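Local coordinates for protein lantibiotic dehydratase (Microbispora corallina, PDB 5EHK) that probably dehydrates serine and threonine residues of the NAI-107 precursor peptide in a tRNA-dependent manner, as a step in the biosynthesis of that lantibiotic, at residues P379-T384 with G518-V523; A535-F540 with V787-R792. All blocks are in the same frame, centred on the assembly; numbering follows the deposited sequence.

Contact 1 (P379-T384 with G518-V523); sequences PEVVRT and GTFRVV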
# COMPACT_ATOMS: atom_id res chain seq x y z
N PRO A 379 46.14 -0.02 18.18
CA PRO A 379 46.37 1.21 18.93
C PRO A 379 45.08 1.98 19.09
O PRO A 379 44.09 1.68 18.42
CB PRO A 379 47.30 1.99 18.01
CG PRO A 379 46.95 1.53 16.65
CD PRO A 379 46.71 0.05 16.82
N GLU A 380 45.10 2.98 19.95
CA GLU A 380 43.94 3.80 20.21
C GLU A 380 43.46 4.63 19.01
O GLU A 380 42.30 5.02 18.96
CB GLU A 380 44.24 4.72 21.40
CG GLU A 380 44.43 4.00 22.71
CD GLU A 380 43.16 3.31 23.17
OE1 GLU A 380 42.06 3.85 22.89
OE2 GLU A 380 43.27 2.22 23.81
N VAL A 381 44.32 4.88 18.04
CA VAL A 381 43.91 5.74 16.94
C VAL A 381 42.82 5.03 16.13
O VAL A 381 41.91 5.67 15.61
CB VAL A 381 45.10 6.18 16.02
CG1 VAL A 381 45.72 4.97 15.31
CG2 VAL A 381 44.69 7.27 15.03
N VAL A 382 42.91 3.71 16.08
CA VAL A 382 41.92 2.91 15.37
C VAL A 382 40.59 2.87 16.13
O VAL A 382 39.54 3.10 15.54
CB VAL A 382 42.42 1.49 15.12
CG1 VAL A 382 41.27 0.59 14.64
CG2 VAL A 382 43.55 1.52 14.10
N ARG A 383 40.64 2.60 17.43
CA ARG A 383 39.45 2.66 18.27
C ARG A 383 38.68 3.97 18.08
O ARG A 383 37.45 3.99 18.09
CB ARG A 383 39.83 2.52 19.74
CG ARG A 383 38.65 2.47 20.70
CD ARG A 383 39.06 2.99 22.07
NE ARG A 383 38.52 2.21 23.17
CZ ARG A 383 39.25 1.57 24.08
NH1 ARG A 383 40.58 1.61 24.03
NH2 ARG A 383 38.65 0.90 25.05
N THR A 384 39.39 5.06 17.88
CA THR A 384 38.75 6.35 17.66
C THR A 384 38.12 6.47 16.27
O THR A 384 37.12 7.16 16.09
CB THR A 384 39.73 7.50 17.96
OG1 THR A 384 39.87 7.57 19.38
CG2 THR A 384 39.22 8.86 17.44
N GLY A 518 49.02 5.78 11.72
CA GLY A 518 47.76 6.30 11.21
C GLY A 518 47.53 6.12 9.73
O GLY A 518 46.55 6.63 9.17
N THR A 519 48.43 5.39 9.09
CA THR A 519 48.22 5.03 7.69
C THR A 519 47.55 3.66 7.64
O THR A 519 48.20 2.60 7.64
CB THR A 519 49.53 5.11 6.86
OG1 THR A 519 49.80 6.50 6.58
CG2 THR A 519 49.41 4.36 5.53
N PHE A 520 46.22 3.72 7.66
CA PHE A 520 45.38 2.53 7.66
C PHE A 520 43.99 2.88 7.16
O PHE A 520 43.62 4.06 7.04
CB PHE A 520 45.27 1.91 9.05
CG PHE A 520 44.48 2.73 10.02
CD1 PHE A 520 43.13 2.50 10.20
CD2 PHE A 520 45.09 3.75 10.72
CE1 PHE A 520 42.41 3.28 11.07
CE2 PHE A 520 44.36 4.52 11.60
CZ PHE A 520 43.02 4.29 11.77
N ARG A 521 43.23 1.84 6.85
CA ARG A 521 41.84 2.01 6.49
C ARG A 521 41.00 1.11 7.39
O ARG A 521 41.41 -0.01 7.68
CB ARG A 521 41.63 1.65 5.02
CG ARG A 521 41.27 2.83 4.13
CD ARG A 521 42.30 3.91 4.23
NE ARG A 521 42.24 4.87 3.13
CZ ARG A 521 43.02 5.95 3.04
NH1 ARG A 521 43.91 6.18 3.98
NH2 ARG A 521 42.92 6.77 2.01
N VAL A 522 39.86 1.60 7.86
CA VAL A 522 38.86 0.71 8.47
C VAL A 522 37.72 0.44 7.47
O VAL A 522 37.07 1.38 6.99
CB VAL A 522 38.23 1.29 9.73
CG1 VAL A 522 37.22 0.29 10.31
CG2 VAL A 522 39.29 1.61 10.74
N VAL A 523 37.49 -0.82 7.15
CA VAL A 523 36.45 -1.15 6.17
C VAL A 523 35.29 -1.88 6.86
O VAL A 523 35.48 -2.97 7.42
CB VAL A 523 37.04 -1.98 5.03
CG1 VAL A 523 35.95 -2.40 4.03
CG2 VAL A 523 38.12 -1.20 4.33
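Val382 and Val381, on the first turn of helix 380-395, meet Phe520 where the helix start packs against the loop leading into strand 521-524, in the lantibiotic dehydratase N-terminal region. CG2 of Val382 sits over one face of the Phe520 ring, displaced toward the rim; its distance of 3.8 Å to the ring centroid, 18° from the ring normal, makes a CH-pi contact. The other methyl, Val382 CG1, comes only loosely near Val522 CG2, at 4.5 Å. Val381 approaches the ring obliquely, its CG1 lying 4.0 Å from Phe520 CE2. Phe520 points its CB toward the helix, and with CG between the backbone N and the carbonyl carbon (chi1 69°) the ring meets both valines, while its edge is met by CG2 of Val522. Leu515, from helix 512-516, packs against both Val382 and Phe520. That helix ends in a Schellman motif at Gly518, which has positive phi, two residues before Phe520. Pro379 is the N-cap residue of helix 380-395. On the first turn Glu380 and Arg383 form a salt bridge, and Arg383 NH2 has a second carboxylate partner in Asp10. Within the Glu380 pair, Arg383 NH1 lies 2.8 Å from Glu380 OE2, which meets the guanidinium at its edge.

Contact 2 (A535-F540 with V787-R792); sequences ATLGRF and VVPLER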
# COMPACT_ATOMS: atom_id res chain seq x y z
N ALA A 535 26.61 -9.58 21.79
CA ALA A 535 25.80 -10.57 21.10
C ALA A 535 26.64 -11.47 20.20
O ALA A 535 26.47 -12.69 20.21
CB ALA A 535 24.72 -9.88 20.28
N THR A 536 27.55 -10.86 19.43
CA THR A 536 28.37 -11.63 18.51
C THR A 536 29.37 -12.52 19.26
O THR A 536 29.67 -13.63 18.83
CB THR A 536 29.13 -10.72 17.52
OG1 THR A 536 28.20 -9.94 16.76
CG2 THR A 536 29.97 -11.57 16.54
N LEU A 537 29.85 -12.04 20.39
CA LEU A 537 30.87 -12.77 21.15
C LEU A 537 30.24 -13.96 21.87
O LEU A 537 30.92 -14.92 22.24
CB LEU A 537 31.56 -11.84 22.15
CG LEU A 537 32.47 -10.72 21.64
CD1 LEU A 537 31.76 -9.63 20.84
CD2 LEU A 537 33.16 -10.08 22.82
N GLY A 538 28.93 -13.88 22.06
CA GLY A 538 28.18 -14.78 22.91
C GLY A 538 28.43 -16.26 22.80
O GLY A 538 28.76 -16.90 23.81
N ARG A 539 28.28 -16.82 21.60
CA ARG A 539 28.36 -18.27 21.43
C ARG A 539 29.82 -18.80 21.40
O ARG A 539 30.07 -19.99 21.22
CB ARG A 539 27.63 -18.68 20.15
CG ARG A 539 28.35 -18.24 18.90
CD ARG A 539 28.01 -19.16 17.76
NE ARG A 539 28.56 -18.73 16.49
CZ ARG A 539 29.19 -19.56 15.66
NH1 ARG A 539 29.36 -20.84 15.99
NH2 ARG A 539 29.68 -19.12 14.50
N PHE A 540 30.77 -17.89 21.55
CA PHE A 540 32.19 -18.25 21.58
C PHE A 540 32.71 -18.21 23.01
O PHE A 540 33.92 -18.22 23.26
CB PHE A 540 32.99 -17.30 20.67
CG PHE A 540 32.61 -17.40 19.22
CD1 PHE A 540 32.76 -18.59 18.53
CD2 PHE A 540 32.06 -16.31 18.56
CE1 PHE A 540 32.39 -18.68 17.20
CE2 PHE A 540 31.70 -16.39 17.23
CZ PHE A 540 31.87 -17.57 16.55
N VAL A 787 35.39 -7.70 15.34
CA VAL A 787 34.08 -7.33 15.87
C VAL A 787 34.22 -6.46 17.10
O VAL A 787 34.59 -6.94 18.18
CB VAL A 787 33.25 -8.55 16.26
CG1 VAL A 787 31.84 -8.11 16.59
CG2 VAL A 787 33.22 -9.55 15.14
N VAL A 788 33.89 -5.19 16.97
CA VAL A 788 34.07 -4.27 18.07
C VAL A 788 32.76 -3.72 18.59
O VAL A 788 32.07 -3.03 17.88
CB VAL A 788 35.07 -3.14 17.67
CG1 VAL A 788 35.14 -2.98 16.16
CG2 VAL A 788 34.78 -1.82 18.40
N PRO A 789 32.40 -4.08 19.83
CA PRO A 789 31.21 -3.54 20.50
C PRO A 789 31.41 -2.08 20.89
O PRO A 789 32.54 -1.67 21.07
CB PRO A 789 31.10 -4.40 21.76
CG PRO A 789 31.88 -5.66 21.43
CD PRO A 789 33.00 -5.20 20.56
N LEU A 790 30.33 -1.33 21.01
CA LEU A 790 30.37 0.07 21.42
C LEU A 790 29.13 0.35 22.26
O LEU A 790 28.08 -0.26 22.02
CB LEU A 790 30.40 1.01 20.20
CG LEU A 790 31.60 0.90 19.23
CD1 LEU A 790 31.27 -0.03 18.10
CD2 LEU A 790 32.07 2.25 18.67
N GLU A 791 29.25 1.22 23.27
CA GLU A 791 28.11 1.57 24.12
C GLU A 791 27.90 3.07 24.07
O GLU A 791 28.83 3.81 23.75
CB GLU A 791 28.34 1.17 25.57
CG GLU A 791 28.70 -0.29 25.79
CD GLU A 791 28.92 -0.63 27.27
OE1 GLU A 791 28.91 0.30 28.11
OE2 GLU A 791 29.05 -1.84 27.58
N ARG A 792 26.69 3.52 24.39
CA ARG A 792 26.47 4.95 24.55
C ARG A 792 27.47 5.47 25.59
O ARG A 792 27.56 4.93 26.69
CB ARG A 792 25.05 5.21 24.99
CG ARG A 792 24.66 6.68 25.00
CD ARG A 792 23.20 6.91 25.43
NE ARG A 792 22.86 6.22 26.68
CZ ARG A 792 22.03 5.19 26.76
NH1 ARG A 792 21.42 4.75 25.68
NH2 ARG A 792 21.79 4.62 27.94
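Thr536 and Val787 each hold a methyl trans to the main-chain nitrogen (CG2 of Thr536; CG1 of Val787, chi1 -171°), and the two side chains meet tip to tip. CG1 of Val787 meets both Thr536 CB and Thr536 CG2 at 3.9 Å, and Val787 CG2 is 4.1 Å from the same Thr536 methyl. The carbons of Thr536 make the closest approach; its OG1 also lies beside Val787 CG1, at 4.1 Å. The hydroxyl has its polar partner in strand 500-508, where OG1 is hydrogen-bonded to Glu502 OE1, which satisfies the buried oxygen and is consistent with a held rotamer. One residue on, Leu537 has CG opposite its carbonyl carbon (chi1 -69°) and brings CD1 to Pro789 CG at 4.0 Å, against that corner of the ring. Val787 and Pro789 project from one face of strand 785-792, whereas Val788 between them points away and packs on Ile386 of helix 380-395. Glu502 also touches Leu537 and Pro789, so it borders both halves of the contact. The strand is paired antiparallel with strands 6-17 and 500-508. The arrangement is the packing of a loop on one face of a beta-sheet, with alternate strand residues serving the loop and the helix.

Overall arrangement
Contacts 1 and 2 lie in series along the chain, their centres 19 Å apart and their nearest atoms about 6 Å apart without touching. Both reach the same connected set of strands: 521-524 of contact 1 and 785-792 of contact 2 each pair antiparallel with strand 500-508. Helix 380-395 joins them too, on the side of strand 785-792 where Val788 packs. Its first turn makes contact 1, and farther along it Ile386 packs on Val522 and on Val788. Contact 1 lies farther out, 34 Å from the centre of the chain against 20 Å for contact 2.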